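Local coordinates for DNA mismatch repair protein MLH3 (Saccharomyces cerevisiae S288C, PDB 6RMN) that takes part in DNA mismatch repair, correcting insertion-deletion loops within the MutLbeta heterodimer, and is represented here by the C-terminal domain of MLH3, at residues 17-22 / 26-31; 44-49 / 211-216; 58-63 / 191-196; 221-226 / 230-235. One frame throughout, in Å; residues are numbered along the deposited sequence.

Interaction 1: residues 17-22 / 26-31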
# COMPACT_ATOMS: atom_id res chain seq x y z
N TYR B 17 9.20 -3.81 1.76
CA TYR B 17 7.83 -3.52 1.35
C TYR B 17 7.00 -2.65 2.29
O TYR B 17 6.66 -3.09 3.39
CB TYR B 17 7.05 -4.82 1.05
CG TYR B 17 7.27 -5.37 -0.34
CD1 TYR B 17 8.39 -6.14 -0.64
CD2 TYR B 17 6.34 -5.16 -1.35
CE1 TYR B 17 8.61 -6.64 -1.92
CE2 TYR B 17 6.54 -5.67 -2.63
CZ TYR B 17 7.68 -6.40 -2.91
OH TYR B 17 7.91 -6.89 -4.18
N GLU B 18 6.59 -1.45 1.77
CA GLU B 18 5.71 -0.47 2.42
C GLU B 18 4.22 -0.70 2.03
O GLU B 18 3.93 -0.98 0.87
CB GLU B 18 6.13 0.97 2.04
CG GLU B 18 5.51 2.05 2.91
CD GLU B 18 6.03 3.46 2.75
OE1 GLU B 18 7.21 3.71 3.10
OE2 GLU B 18 5.25 4.33 2.29
N VAL B 19 3.30 -0.56 3.00
CA VAL B 19 1.85 -0.73 2.79
C VAL B 19 1.23 0.48 2.09
O VAL B 19 1.40 1.61 2.53
CB VAL B 19 1.08 -1.03 4.12
CG1 VAL B 19 -0.43 -1.12 3.89
CG2 VAL B 19 1.58 -2.30 4.80
N ILE B 20 0.40 0.22 1.07
CA ILE B 20 -0.39 1.24 0.40
C ILE B 20 -1.72 1.28 1.19
O ILE B 20 -1.89 2.17 2.02
CB ILE B 20 -0.51 1.00 -1.14
CG1 ILE B 20 0.92 0.98 -1.77
CG2 ILE B 20 -1.41 2.07 -1.80
CD1 ILE B 20 1.01 0.70 -3.20
N ASN B 21 -2.62 0.28 1.02
CA ASN B 21 -3.87 0.20 1.80
C ASN B 21 -4.64 -1.10 1.55
O ASN B 21 -4.18 -1.96 0.78
CB ASN B 21 -4.78 1.43 1.53
CG ASN B 21 -5.52 1.95 2.74
OD1 ASN B 21 -5.80 1.24 3.72
ND2 ASN B 21 -5.89 3.22 2.69
N GLN B 22 -5.83 -1.25 2.19
CA GLN B 22 -6.72 -2.39 2.00
C GLN B 22 -7.42 -2.21 0.65
O GLN B 22 -7.77 -1.09 0.26
CB GLN B 22 -7.74 -2.50 3.15
CG GLN B 22 -8.50 -3.83 3.18
CD GLN B 22 -9.63 -3.88 4.18
OE1 GLN B 22 -10.27 -2.87 4.52
NE2 GLN B 22 -9.93 -5.07 4.66
N LYS B 26 -10.49 -7.47 1.19
CA LYS B 26 -9.92 -8.82 1.09
C LYS B 26 -8.39 -8.80 1.08
O LYS B 26 -7.77 -9.75 1.55
CB LYS B 26 -10.41 -9.52 -0.19
CG LYS B 26 -11.88 -9.82 -0.20
CD LYS B 26 -12.35 -10.32 -1.56
CE LYS B 26 -13.83 -10.60 -1.54
NZ LYS B 26 -14.64 -9.36 -1.37
N PHE B 27 -7.81 -7.75 0.47
CA PHE B 27 -6.36 -7.68 0.28
C PHE B 27 -5.67 -6.51 0.88
O PHE B 27 -6.30 -5.48 1.14
CB PHE B 27 -6.02 -7.73 -1.22
CG PHE B 27 -6.71 -8.82 -1.99
CD1 PHE B 27 -6.32 -10.15 -1.86
CD2 PHE B 27 -7.75 -8.52 -2.87
CE1 PHE B 27 -6.97 -11.16 -2.57
CE2 PHE B 27 -8.40 -9.54 -3.59
CZ PHE B 27 -8.00 -10.85 -3.44
N ILE B 28 -4.36 -6.65 1.09
CA ILE B 28 -3.52 -5.56 1.54
C ILE B 28 -2.54 -5.30 0.40
O ILE B 28 -1.74 -6.19 0.07
CB ILE B 28 -2.82 -5.81 2.90
CG1 ILE B 28 -3.88 -6.00 4.03
CG2 ILE B 28 -1.85 -4.65 3.23
CD1 ILE B 28 -3.40 -6.79 5.24
N LEU B 29 -2.66 -4.13 -0.26
CA LEU B 29 -1.76 -3.76 -1.35
C LEU B 29 -0.46 -3.22 -0.77
O LEU B 29 -0.47 -2.32 0.08
CB LEU B 29 -2.41 -2.74 -2.31
CG LEU B 29 -1.57 -2.25 -3.53
CD1 LEU B 29 -1.31 -3.38 -4.55
CD2 LEU B 29 -2.25 -1.05 -4.21
N ILE B 30 0.66 -3.82 -1.20
CA ILE B 30 2.01 -3.46 -0.75
C ILE B 30 2.91 -3.13 -1.95
O ILE B 30 2.72 -3.65 -3.05
CB ILE B 30 2.62 -4.51 0.23
CG1 ILE B 30 2.86 -5.89 -0.45
CG2 ILE B 30 1.76 -4.65 1.51
CD1 ILE B 30 3.80 -6.90 0.34
N ARG B 31 3.86 -2.21 -1.74
CA ARG B 31 4.83 -1.80 -2.75
C ARG B 31 6.25 -2.00 -2.25
O ARG B 31 6.51 -1.81 -1.06
CB ARG B 31 4.64 -0.33 -3.19
CG ARG B 31 4.72 0.72 -2.06
CD ARG B 31 4.59 2.13 -2.58
NE ARG B 31 4.61 3.12 -1.50
CZ ARG B 31 4.92 4.40 -1.66
NH1 ARG B 31 5.27 4.87 -2.85
NH2 ARG B 31 4.91 5.22 -0.62
O HOH W 1 3.14 3.46 0.87

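Interaction 2: residues 44-49 / 211-216. With ZN (zinc ion), chain C.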
# COMPACT_ATOMS: atom_id res chain seq x y z
N VAL B 44 2.39 -5.96 -4.83
CA VAL B 44 1.91 -7.25 -4.32
C VAL B 44 0.59 -7.08 -3.55
O VAL B 44 0.43 -6.12 -2.78
CB VAL B 44 3.02 -7.94 -3.45
CG1 VAL B 44 2.50 -9.15 -2.67
CG2 VAL B 44 4.24 -8.34 -4.29
N LEU B 45 -0.36 -8.04 -3.76
CA LEU B 45 -1.64 -8.14 -3.04
C LEU B 45 -1.56 -9.33 -2.05
O LEU B 45 -1.35 -10.48 -2.46
CB LEU B 45 -2.82 -8.32 -4.01
CG LEU B 45 -3.28 -7.08 -4.80
CD1 LEU B 45 -4.29 -7.47 -5.86
CD2 LEU B 45 -3.90 -6.04 -3.89
N VAL B 46 -1.66 -9.02 -0.75
CA VAL B 46 -1.61 -10.01 0.33
C VAL B 46 -3.04 -10.36 0.76
O VAL B 46 -3.83 -9.44 1.02
CB VAL B 46 -0.75 -9.48 1.52
CG1 VAL B 46 -0.66 -10.51 2.65
CG2 VAL B 46 0.65 -9.06 1.07
N ASP B 47 -3.37 -11.67 0.85
CA ASP B 47 -4.65 -12.15 1.36
C ASP B 47 -4.66 -11.79 2.87
O ASP B 47 -3.77 -12.21 3.61
CB ASP B 47 -4.73 -13.68 1.15
CG ASP B 47 -5.99 -14.39 1.64
OD1 ASP B 47 -6.60 -13.93 2.63
OD2 ASP B 47 -6.34 -15.44 1.06
N GLN B 48 -5.63 -10.96 3.32
CA GLN B 48 -5.66 -10.53 4.73
C GLN B 48 -5.94 -11.67 5.72
O GLN B 48 -5.50 -11.61 6.87
CB GLN B 48 -6.63 -9.35 4.96
CG GLN B 48 -8.11 -9.73 4.90
CD GLN B 48 -9.01 -8.55 4.73
OE1 GLN B 48 -8.66 -7.56 4.08
NE2 GLN B 48 -10.18 -8.62 5.31
N HIS B 49 -6.68 -12.70 5.28
CA HIS B 49 -7.00 -13.84 6.11
C HIS B 49 -5.76 -14.75 6.27
O HIS B 49 -5.40 -15.07 7.41
CB HIS B 49 -8.21 -14.61 5.55
CG HIS B 49 -8.47 -15.88 6.29
ND1 HIS B 49 -9.02 -15.87 7.56
CD2 HIS B 49 -8.19 -17.15 5.95
CE1 HIS B 49 -9.08 -17.13 7.93
NE2 HIS B 49 -8.60 -17.94 7.00
N ILE B 211 0.62 -3.04 10.79
CA ILE B 211 0.93 -4.01 11.86
C ILE B 211 0.91 -5.45 11.32
O ILE B 211 1.84 -6.22 11.61
CB ILE B 211 -0.04 -3.82 13.07
CG1 ILE B 211 0.25 -2.51 13.82
CG2 ILE B 211 0.01 -5.03 14.01
CD1 ILE B 211 -0.94 -1.88 14.48
N LEU B 212 -0.15 -5.81 10.56
CA LEU B 212 -0.29 -7.14 9.96
C LEU B 212 0.90 -7.52 9.07
O LEU B 212 1.43 -8.61 9.24
CB LEU B 212 -1.62 -7.27 9.19
CG LEU B 212 -2.86 -7.59 10.02
CD1 LEU B 212 -4.11 -7.40 9.20
CD2 LEU B 212 -2.83 -9.01 10.56
N ILE B 213 1.32 -6.63 8.15
CA ILE B 213 2.46 -6.91 7.25
C ILE B 213 3.79 -6.91 8.02
O ILE B 213 4.65 -7.74 7.73
CB ILE B 213 2.46 -5.98 5.99
CG1 ILE B 213 1.12 -6.08 5.21
CG2 ILE B 213 3.67 -6.25 5.05
CD1 ILE B 213 0.65 -7.53 4.70
N SER B 214 3.94 -6.03 9.03
CA SER B 214 5.14 -5.96 9.88
C SER B 214 5.37 -7.30 10.59
O SER B 214 6.49 -7.82 10.59
CB SER B 214 4.99 -4.84 10.92
OG SER B 214 6.09 -4.78 11.81
N LYS B 215 4.29 -7.86 11.18
CA LYS B 215 4.31 -9.14 11.87
C LYS B 215 4.55 -10.28 10.87
O LYS B 215 5.34 -11.16 11.17
CB LYS B 215 2.99 -9.36 12.64
CG LYS B 215 2.83 -8.50 13.89
CD LYS B 215 1.44 -8.69 14.50
CE LYS B 215 1.31 -8.03 15.85
NZ LYS B 215 -0.12 -7.87 16.24
N LEU B 216 3.91 -10.23 9.68
CA LEU B 216 4.08 -11.23 8.63
C LEU B 216 5.53 -11.35 8.18
O LEU B 216 6.04 -12.46 8.08
CB LEU B 216 3.16 -10.99 7.42
CG LEU B 216 3.15 -12.12 6.35
CD1 LEU B 216 2.56 -13.44 6.90
CD2 LEU B 216 2.45 -11.68 5.06
ZN ZN C . -8.26 -20.04 6.97

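Interaction 3: residues 58-63 / 191-196. With ZN (zinc ion), chain C.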
# COMPACT_ATOMS: atom_id res chain seq x y z
N GLU B 58 2.16 -19.47 13.71
CA GLU B 58 3.54 -19.41 14.20
C GLU B 58 3.62 -19.06 15.72
O GLU B 58 4.52 -19.57 16.39
CB GLU B 58 4.38 -18.47 13.33
CG GLU B 58 4.49 -18.98 11.90
CD GLU B 58 5.73 -18.56 11.13
OE1 GLU B 58 6.59 -17.88 11.74
OE2 GLU B 58 5.85 -18.92 9.94
N GLU B 59 2.64 -18.27 16.25
CA GLU B 59 2.53 -17.93 17.67
C GLU B 59 2.11 -19.18 18.44
O GLU B 59 2.64 -19.44 19.53
CB GLU B 59 1.49 -16.81 17.91
CG GLU B 59 1.99 -15.41 17.54
CD GLU B 59 0.98 -14.27 17.44
OE1 GLU B 59 -0.24 -14.50 17.63
OE2 GLU B 59 1.42 -13.14 17.16
N LEU B 60 1.15 -19.95 17.88
CA LEU B 60 0.61 -21.18 18.49
C LEU B 60 1.67 -22.28 18.56
O LEU B 60 1.78 -22.95 19.59
CB LEU B 60 -0.65 -21.68 17.74
CG LEU B 60 -1.95 -20.88 17.96
CD1 LEU B 60 -3.04 -21.36 17.06
CD2 LEU B 60 -2.41 -20.94 19.39
N PHE B 61 2.44 -22.44 17.47
CA PHE B 61 3.54 -23.37 17.36
C PHE B 61 4.64 -23.03 18.35
O PHE B 61 5.09 -23.92 19.08
CB PHE B 61 4.08 -23.44 15.92
CG PHE B 61 3.56 -24.67 15.20
CD1 PHE B 61 4.11 -25.92 15.46
CD2 PHE B 61 2.49 -24.58 14.32
CE1 PHE B 61 3.61 -27.06 14.82
CE2 PHE B 61 1.98 -25.73 13.70
CZ PHE B 61 2.54 -26.96 13.96
N TYR B 62 5.03 -21.74 18.43
CA TYR B 62 6.04 -21.26 19.36
C TYR B 62 5.66 -21.59 20.82
O TYR B 62 6.49 -22.07 21.57
CB TYR B 62 6.35 -19.75 19.15
CG TYR B 62 7.29 -19.18 20.20
CD1 TYR B 62 8.66 -19.35 20.11
CD2 TYR B 62 6.79 -18.51 21.32
CE1 TYR B 62 9.53 -18.89 21.10
CE2 TYR B 62 7.63 -18.05 22.32
CZ TYR B 62 9.01 -18.23 22.20
OH TYR B 62 9.85 -17.76 23.19
N SER B 63 4.39 -21.37 21.19
CA SER B 63 3.88 -21.69 22.53
C SER B 63 3.93 -23.19 22.85
O SER B 63 4.39 -23.57 23.93
CB SER B 63 2.45 -21.18 22.70
OG SER B 63 2.43 -19.77 22.59
N SER B 191 -6.63 -25.17 12.57
CA SER B 191 -8.03 -24.79 12.69
C SER B 191 -8.28 -23.67 13.70
O SER B 191 -9.19 -22.88 13.48
CB SER B 191 -8.92 -26.00 12.97
OG SER B 191 -8.68 -26.51 14.27
N LYS B 192 -7.50 -23.60 14.80
CA LYS B 192 -7.62 -22.52 15.79
C LYS B 192 -7.17 -21.18 15.17
O LYS B 192 -7.80 -20.16 15.40
CB LYS B 192 -6.75 -22.80 17.02
CG LYS B 192 -7.29 -23.81 18.00
CD LYS B 192 -6.35 -23.95 19.19
CE LYS B 192 -6.69 -25.11 20.11
NZ LYS B 192 -7.98 -24.93 20.83
N ALA B 193 -6.06 -21.21 14.39
CA ALA B 193 -5.48 -20.04 13.71
C ALA B 193 -6.44 -19.52 12.64
O ALA B 193 -6.70 -18.32 12.60
CB ALA B 193 -4.13 -20.40 13.10
N CYS B 194 -7.01 -20.44 11.83
CA CYS B 194 -7.99 -20.14 10.79
C CYS B 194 -9.20 -19.42 11.39
O CYS B 194 -9.56 -18.33 10.93
CB CYS B 194 -8.40 -21.41 10.05
SG CYS B 194 -9.51 -21.14 8.64
N ARG B 195 -9.77 -19.99 12.47
CA ARG B 195 -10.93 -19.44 13.18
C ARG B 195 -10.71 -18.10 13.84
O ARG B 195 -11.65 -17.33 13.92
CB ARG B 195 -11.44 -20.43 14.23
CG ARG B 195 -12.30 -21.49 13.65
CD ARG B 195 -13.78 -21.20 13.75
NE ARG B 195 -14.49 -22.42 13.36
CZ ARG B 195 -14.98 -23.31 14.21
NH1 ARG B 195 -14.97 -23.07 15.52
NH2 ARG B 195 -15.54 -24.42 13.76
N SER B 196 -9.51 -17.86 14.38
CA SER B 196 -9.21 -16.61 15.07
C SER B 196 -8.89 -15.47 14.11
O SER B 196 -9.03 -14.31 14.48
CB SER B 196 -8.05 -16.81 16.04
OG SER B 196 -8.48 -17.53 17.18
ZN ZN C . -8.26 -20.04 6.97

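Interaction 4: residues 221-226 / 230-235. With ZN (zinc ion), chain D.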
# COMPACT_ATOMS: atom_id res chain seq x y z
N ASN B 221 7.79 -18.55 7.71
CA ASN B 221 7.29 -18.78 6.35
C ASN B 221 6.12 -17.82 6.03
O ASN B 221 4.97 -18.20 6.15
CB ASN B 221 6.92 -20.26 6.14
CG ASN B 221 6.36 -20.63 4.78
OD1 ASN B 221 5.71 -21.67 4.64
ND2 ASN B 221 6.58 -19.83 3.74
N PRO B 222 6.39 -16.57 5.60
CA PRO B 222 5.27 -15.65 5.32
C PRO B 222 4.54 -15.86 3.99
O PRO B 222 3.58 -15.15 3.71
CB PRO B 222 5.93 -14.26 5.35
CG PRO B 222 7.36 -14.49 5.04
CD PRO B 222 7.71 -15.91 5.42
N PHE B 223 4.99 -16.84 3.17
CA PHE B 223 4.50 -17.05 1.81
C PHE B 223 3.31 -17.97 1.66
O PHE B 223 2.76 -18.07 0.55
CB PHE B 223 5.66 -17.49 0.93
CG PHE B 223 6.80 -16.51 1.05
CD1 PHE B 223 6.65 -15.18 0.63
CD2 PHE B 223 8.00 -16.88 1.62
CE1 PHE B 223 7.70 -14.27 0.77
CE2 PHE B 223 9.06 -15.98 1.73
CZ PHE B 223 8.90 -14.67 1.32
N GLU B 224 2.83 -18.57 2.75
CA GLU B 224 1.64 -19.41 2.69
C GLU B 224 0.83 -19.31 3.96
O GLU B 224 1.36 -18.88 4.97
CB GLU B 224 1.94 -20.88 2.30
CG GLU B 224 2.84 -21.67 3.22
CD GLU B 224 3.40 -22.95 2.61
OE1 GLU B 224 4.00 -22.88 1.51
OE2 GLU B 224 3.27 -24.01 3.25
N CYS B 225 -0.47 -19.65 3.90
CA CYS B 225 -1.38 -19.69 5.05
C CYS B 225 -1.04 -20.95 5.89
O CYS B 225 -0.12 -21.70 5.53
CB CYS B 225 -2.83 -19.70 4.59
SG CYS B 225 -3.35 -21.28 3.86
N ALA B 226 -1.82 -21.21 6.96
CA ALA B 226 -1.61 -22.41 7.79
C ALA B 226 -1.76 -23.73 7.00
O ALA B 226 -1.02 -24.66 7.29
CB ALA B 226 -2.55 -22.41 8.99
N PRO B 230 -0.88 -20.18 -1.05
CA PRO B 230 -0.16 -18.88 -1.07
C PRO B 230 -0.86 -17.74 -0.34
O PRO B 230 -2.09 -17.65 -0.40
CB PRO B 230 0.00 -18.58 -2.56
CG PRO B 230 -1.04 -19.40 -3.22
CD PRO B 230 -1.10 -20.67 -2.43
N SER B 231 -0.08 -16.91 0.36
CA SER B 231 -0.58 -15.77 1.12
C SER B 231 -0.56 -14.45 0.33
O SER B 231 -1.17 -13.47 0.75
CB SER B 231 0.24 -15.60 2.39
OG SER B 231 1.59 -15.34 2.06
N MET B 232 0.17 -14.43 -0.80
CA MET B 232 0.34 -13.23 -1.61
C MET B 232 0.60 -13.51 -3.09
O MET B 232 1.06 -14.58 -3.44
CB MET B 232 1.44 -12.33 -1.02
CG MET B 232 2.80 -12.97 -0.98
SD MET B 232 3.95 -11.89 -0.13
CE MET B 232 3.66 -12.37 1.55
N VAL B 233 0.27 -12.53 -3.94
CA VAL B 233 0.41 -12.61 -5.39
C VAL B 233 1.01 -11.30 -5.94
O VAL B 233 0.49 -10.22 -5.63
CB VAL B 233 -0.95 -12.98 -6.08
CG1 VAL B 233 -0.91 -12.76 -7.58
CG2 VAL B 233 -1.33 -14.42 -5.78
N PRO B 234 2.10 -11.37 -6.74
CA PRO B 234 2.62 -10.14 -7.34
C PRO B 234 1.68 -9.72 -8.47
O PRO B 234 1.18 -10.58 -9.21
CB PRO B 234 4.00 -10.53 -7.85
CG PRO B 234 3.94 -12.03 -8.06
CD PRO B 234 2.82 -12.58 -7.22
N ILE B 235 1.36 -8.43 -8.57
CA ILE B 235 0.45 -7.98 -9.63
C ILE B 235 1.16 -7.06 -10.64
O ILE B 235 0.63 -6.85 -11.73
CB ILE B 235 -0.87 -7.38 -9.07
CG1 ILE B 235 -0.63 -6.18 -8.13
CG2 ILE B 235 -1.71 -8.47 -8.40
CD1 ILE B 235 -1.77 -5.22 -8.06
ZN ZN D . -5.35 -21.61 5.20

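Interaction 1: residues 17-22 / 26-31
Arg-31 lays its CB, CG and CD across the CG1-CD1 arm of Ile-20, at about a right angle, with Arg-31 CB 3.8 Å from Ile-20 CD1. The two strands form an antiparallel beta hairpin at one border of the chain's four-stranded sheet. A classic beta bulge interrupts it, since Ile-20 and Asn-21 both face Leu-29. Ile-20 N donates to Leu-29 O at 2.9 Å, and the bond from Asn-21 N to that oxygen is weak. On the face of Val-19, Ile-28 and Ile-30, the methyls Val-19 CG1 and Ile-28 CG2 meet at 3.9 Å. Helix 206-216 packs on Val-19 and Ile-28. Ile-30 has CG1 between its backbone N and carbonyl carbon (chi1 65°), which brings CD1 to 3.5 Å from Tyr-17 CD2. Glu-18 and Arg-31 run side by side and form a salt bridge. Arg-31 NH1 is also hydrogen-bonded to the backbone, and salt-bridged to an acidic side chain, of the chain of another protein, so this end of the hairpin lies at the interface. Arg-31 NH2 reaches Glu-18 OE2 at 3.1 Å from above the carboxylate plane. One water accepts from Arg-31 NE and donates to Glu-18 OE2 and Val-19 O.

Interaction 2: residues 44-49 / 211-216
Val-46 and Ile-213 meet tip to tip, and the whole contact between the segments is apolar. Ile-213 CD1 sits against both methyls of the valine, 3.8 Å from Val-46 CG1 and 3.9 Å from Val-46 CG2. Ile-213 has chi1 -56° and chi2 -57°, a folded arm that carries CD1 toward the strand although its CB points elsewhere. Leu-216 lies one helical turn further on. It slides past Val-46 in the opposite direction, and its CD2 stands 4.1 Å from Val-46 CG1. One valine methyl therefore serves two helix side chains. No hydrogen bond crosses between the segments, and the buried area is small, 134 Å².

The contact packs helix 206-216 against one face of the antiparallel sheet, at strand 43-47. Cys-51 of helix 48-69 and Met-232 of the last strand touch both Val-46 and Leu-216, so they close round the same patch.

A capping bond marks the start of helix 48-69, with Asp-47 as the N-cap. Its OD1 accepts from His-49 N at 2.9 Å, and also from Ala-50 N, so two backbone N-H groups of the first turn share one carboxylate oxygen.

Metal binding comes next along the chain. His-49 NE2 binds a zinc ion at 2.1 Å, together with Glu-53, Cys-194 and a residue of the chain of another protein. The imidazole is held from its other nitrogen as well, where His-49 ND1 is hydrogen-bonded to Val-198 O.

Interaction 3: residues 58-63 / 191-196
Leu-60 and Ala-193 are the residues whose CA atoms lie nearest across two helical segments, 58-63 and 191-196, at 7.8 Å. The first segment belongs to the long helix 48-69. The second is the last part of helix 183-196. Both have regular helical backbones, with Tyr-62 N bonded to Glu-58 O and Arg-195 N bonded to Ser-191 O.

Across the contact a single methyl does the touching. Leu-60 CD1 lies 4.0 Å from Lys-192 CB and equally far from the backbone Ala-193 N. It also comes to 4.2 Å from Ala-193 CB. Leu-60 holds CG anti to its carbonyl carbon (chi1 -73°), and its nearly straight chi2 pushes CD1 out toward the second helix. Lys-192 crosses it at about a right angle. Only the root of the lysine takes part, because the rest of its chain leads away. The short side chain of Ala-193 faces the long helix and also touches Glu-53, Arg-56 and Leu-57. Leu-60 also packs on Leu-189, earlier in the second helix. The contact is small, 94 Å² in all, and no hydrogen bond crosses it.

Next to Ala-193, Cys-194 turns to a zinc ion, with SG 2.4 Å from the metal. Its sulfur shares that ion with His-49 and Glu-53, both on the long helix, and with a residue of the chain of another protein. The two helices thus meet through an aliphatic contact and a shared metal, an arrangement that belongs to the zinc-containing metal site of this MutL-family C-terminal domain.

Interaction 4: residues 221-226 / 230-235
Ser-231 OG donates to Pro-222 O at 2.6 Å, the shortest polar bond between the segments. It arrives in the carbonyl plane, on a lone pair. The hydroxyl lies between the backbone N and the carbonyl carbon of its own residue (chi1 62°), which directs it to the turn. A second bond runs one residue further along. Ser-231 N donates to Phe-223 O at 3.1 Å, fairly straight at hydrogen but from well above the carbonyl plane. The same oxygen has Pro-230 CA close by, at 3.4 Å, in a CA-H...O contact. Ser-231 thus grips two successive carbonyls of the type I beta turn from Asn-221 to Glu-224.

The apolar contact is made by Met-232. Its chain bends at chi3, and CE comes to 4.2 Å from Phe-223 CD1, meeting the ring obliquely. The same methyl lies beside a carbonyl oxygen, with Met-232 CE 3.5 Å from Pro-222 O. Pro-222 covers one face of the phenylalanine ring, with Pro-222 CG 3.9 Å above its plane and over its centre. Leu-14 of helix 5-15 and Leu-216 each touch both Pro-222 and Met-232.

Beyond the turn lies the metal site. Cys-225 SG binds a zinc ion at 2.4 Å, alongside Glu-53, His-227 and a residue of the chain of another protein. Ala-226 N is hydrogen-bonded to Glu-53 OE2, a ligand oxygen of that ion. The bonds from Ser-231 to backbone oxygens fix the turn just ahead of Cys-225 relative to the last strand, consistent with a cysteine ligand held in place by its neighbouring backbone.

How the interactions relate
Following the chain from the N terminus, interaction 1 closes the short hairpin loop between strands 18-23 and 27-31. Strand 43-47 then pairs with strand 27-31, through Ile-28 and Ile-30, so interactions 1 and 2 share one sheet. Interaction 2 closes a long loop from strand 43-47 to helix 206-216. Interaction 3 is nested inside that loop and joins helices 48-69 and 183-196. Interactions 2 and 3 touch the same zinc ion, through His-49 and Cys-194. Interaction 4 follows interaction 2 in series and closes a short loop at the C-terminal end. Strand 232-234 completes the sheet beside strand 43-47, and Asn-221 N reaches Glu-58 of interaction 3.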